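Local structure of uncharacterized protein (Pseudomonas aeruginosa PAO1, 4R1D) at residues 284-287 against 288-292. The protein binds the type VI secretion lipase Tle4 as its immunity protein Tli4, probably inhibiting it and so sparing the bacterium its own toxin. Numbering follows the deposited sequence.
Sequences ALEL and WDTIV
With chi1 of -56°, Thr290 turns OG1 beside its own backbone N and back along helix 281-292 to Glu286, where the hydroxyl donates to the carbonyl of the preceding turn. Thr290 OG1 lies 2.6 Å from Glu286 O. Glu286 O also accepts the helical bond from Thr290 N at 2.9 Å, and the two donors reach it from opposite faces of the carbonyl plane, so one acceptor is gripped twice. On another side of the helix, Leu287 holds CG anti to its backbone N (chi1 -178°) and runs alongside Ile291, the two side chains pointing the same way and meeting through Leu287 CD1 and Ile291 CD1 at 4.2 Å. Trp288 takes Val292 CG2 over the centre of one ring face, 3.7 Å above the plane, while its NE1 hydrogen-bonds to Glu226 OE1 and Asp289 carries its carboxylate to a salt bridge with Arg213. Different sides of the helix thus meet different strands, Leu285 and Trp288 packing against 225-233 and 236-245 and Ile291 against 14-18. Donation to the carbonyl four residues back is common for helical threonine, and here it gives Glu286 O a second donor beside the backbone N-H.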
ATOM      1  N   ALA B 284       1.616  26.714  18.802  1.00 22.22           N
ATOM      2  CA  ALA B 284       2.152  25.593  18.028  1.00 20.47           C
ATOM      3  C   ALA B 284       3.652  25.734  17.753  1.00 17.04           C
ATOM      4  O   ALA B 284       4.412  24.771  17.877  1.00 18.88           O
ATOM      5  CB  ALA B 284       1.379  25.434  16.719  1.00 21.54           C
ATOM      6  N   LEU B 285       4.079  26.933  17.381  1.00 20.05           N
ATOM      7  CA  LEU B 285       5.478  27.183  17.086  1.00 20.43           C
ATOM      8  C   LEU B 285       6.324  27.039  18.342  1.00 21.78           C
ATOM      9  O   LEU B 285       7.455  26.565  18.280  1.00 17.32           O
ATOM     10  CB  LEU B 285       5.661  28.581  16.498  1.00 20.96           C
ATOM     11  CG  LEU B 285       5.091  28.771  15.094  1.00 23.91           C
ATOM     12  CD1 LEU B 285       4.985  30.258  14.737  1.00 25.30           C
ATOM     13  CD2 LEU B 285       5.959  28.016  14.099  1.00 22.35           C
ATOM     14  N   GLU B 286       5.768  27.452  19.478  1.00 19.64           N
ATOM     15  CA  GLU B 286       6.467  27.338  20.755  1.00 22.58           C
ATOM     16  C   GLU B 286       6.766  25.879  21.102  1.00 19.82           C
ATOM     17  O   GLU B 286       7.896  25.529  21.477  1.00 23.42           O
ATOM     18  CB  GLU B 286       5.640  27.975  21.873  1.00 24.80           C
ATOM     19  CG  GLU B 286       6.307  27.918  23.247  1.00 28.85           C
ATOM     20  CD  GLU B 286       5.467  28.585  24.328  1.00 35.37           C
ATOM     21  OE1 GLU B 286       4.337  28.110  24.594  1.00 33.09           O
ATOM     22  OE2 GLU B 286       5.938  29.592  24.898  1.00 41.71           O
ATOM     23  N   LEU B 287       5.748  25.037  20.980  1.00 19.18           N
ATOM     24  CA  LEU B 287       5.904  23.617  21.261  1.00 17.62           C
ATOM     25  C   LEU B 287       6.912  23.020  20.283  1.00 21.64           C
ATOM     26  O   LEU B 287       7.849  22.349  20.680  1.00 19.69           O
ATOM     27  CB  LEU B 287       4.555  22.888  21.187  1.00 17.99           C
ATOM     28  CG  LEU B 287       4.587  21.389  21.515  1.00 18.96           C
ATOM     29  CD1 LEU B 287       5.078  21.133  22.943  1.00 22.47           C
ATOM     30  CD2 LEU B 287       3.238  20.724  21.271  1.00 20.14           C
ATOM     31  N   TRP B 288       6.706  23.282  18.998  1.00 22.05           N
ATOM     32  CA  TRP B 288       7.643  22.865  17.954  1.00 15.74           C
ATOM     33  C   TRP B 288       9.100  23.237  18.272  1.00 17.53           C
ATOM     34  O   TRP B 288       9.974  22.375  18.318  1.00 18.18           O
ATOM     35  CB  TRP B 288       7.204  23.496  16.634  1.00 18.77           C
ATOM     36  CG  TRP B 288       8.188  23.383  15.503  1.00 16.25           C
ATOM     37  CD1 TRP B 288       8.972  24.382  14.999  1.00 19.78           C
ATOM     38  CD2 TRP B 288       8.466  22.219  14.718  1.00 15.85           C
ATOM     39  NE1 TRP B 288       9.727  23.913  13.948  1.00 18.10           N
ATOM     40  CE2 TRP B 288       9.431  22.587  13.753  1.00 17.32           C
ATOM     41  CE3 TRP B 288       7.987  20.901  14.730  1.00 16.25           C
ATOM     42  CZ2 TRP B 288       9.925  21.684  12.806  1.00 16.92           C
ATOM     43  CZ3 TRP B 288       8.483  20.002  13.789  1.00 17.23           C
ATOM     44  CH2 TRP B 288       9.444  20.400  12.844  1.00 15.00           C
ATOM     45  N   ASP B 289       9.369  24.519  18.487  1.00 19.92           N
ATOM     46  CA  ASP B 289      10.730  24.959  18.773  1.00 18.55           C
ATOM     47  C   ASP B 289      11.300  24.305  20.021  1.00 19.91           C
ATOM     48  O   ASP B 289      12.469  23.917  20.052  1.00 20.51           O
ATOM     49  CB  ASP B 289      10.806  26.480  18.925  1.00 19.70           C
ATOM     50  CG  ASP B 289      10.725  27.204  17.600  1.00 25.85           C
ATOM     51  OD1 ASP B 289      11.186  26.638  16.592  1.00 21.96           O
ATOM     52  OD2 ASP B 289      10.202  28.338  17.568  1.00 25.30           O
ATOM     53  N   THR B 290      10.477  24.192  21.052  1.00 18.11           N
ATOM     54  CA  THR B 290      10.954  23.636  22.315  1.00 16.77           C
ATOM     55  C   THR B 290      11.403  22.180  22.138  1.00 18.98           C
ATOM     56  O   THR B 290      12.477  21.785  22.601  1.00 20.17           O
ATOM     57  CB  THR B 290       9.884  23.777  23.418  1.00 22.91           C
ATOM     58  OG1 THR B 290       9.518  25.162  23.538  1.00 22.49           O
ATOM     59  CG2 THR B 290      10.414  23.268  24.761  1.00 23.01           C
ATOM     60  N   ILE B 291      10.593  21.389  21.444  1.00 17.12           N
ATOM     61  CA  ILE B 291      10.974  20.007  21.162  1.00 15.74           C
ATOM     62  C   ILE B 291      12.194  19.895  20.248  1.00 17.07           C
ATOM     63  O   ILE B 291      13.148  19.184  20.552  1.00 17.90           O
ATOM     64  CB  ILE B 291       9.812  19.207  20.549  1.00 16.54           C
ATOM     65  CG1 ILE B 291       8.695  19.014  21.571  1.00 17.21           C
ATOM     66  CG2 ILE B 291      10.301  17.843  20.097  1.00 16.29           C
ATOM     67  CD1 ILE B 291       7.467  18.334  21.001  1.00 23.65           C
ATOM     68  N   VAL B 292      12.156  20.580  19.110  1.00 18.17           N
ATOM     69  CA  VAL B 292      13.232  20.451  18.128  1.00 14.81           C
ATOM     70  C   VAL B 292      14.561  20.932  18.711  1.00 15.42           C
ATOM     71  O   VAL B 292      15.591  20.308  18.525  1.00 16.13           O
ATOM     72  CB  VAL B 292      12.883  21.208  16.824  1.00 18.78           C
ATOM     73  CG1 VAL B 292      14.110  21.385  15.936  1.00 14.53           C
ATOM     74  CG2 VAL B 292      11.753  20.465  16.078  1.00 15.34           C
TER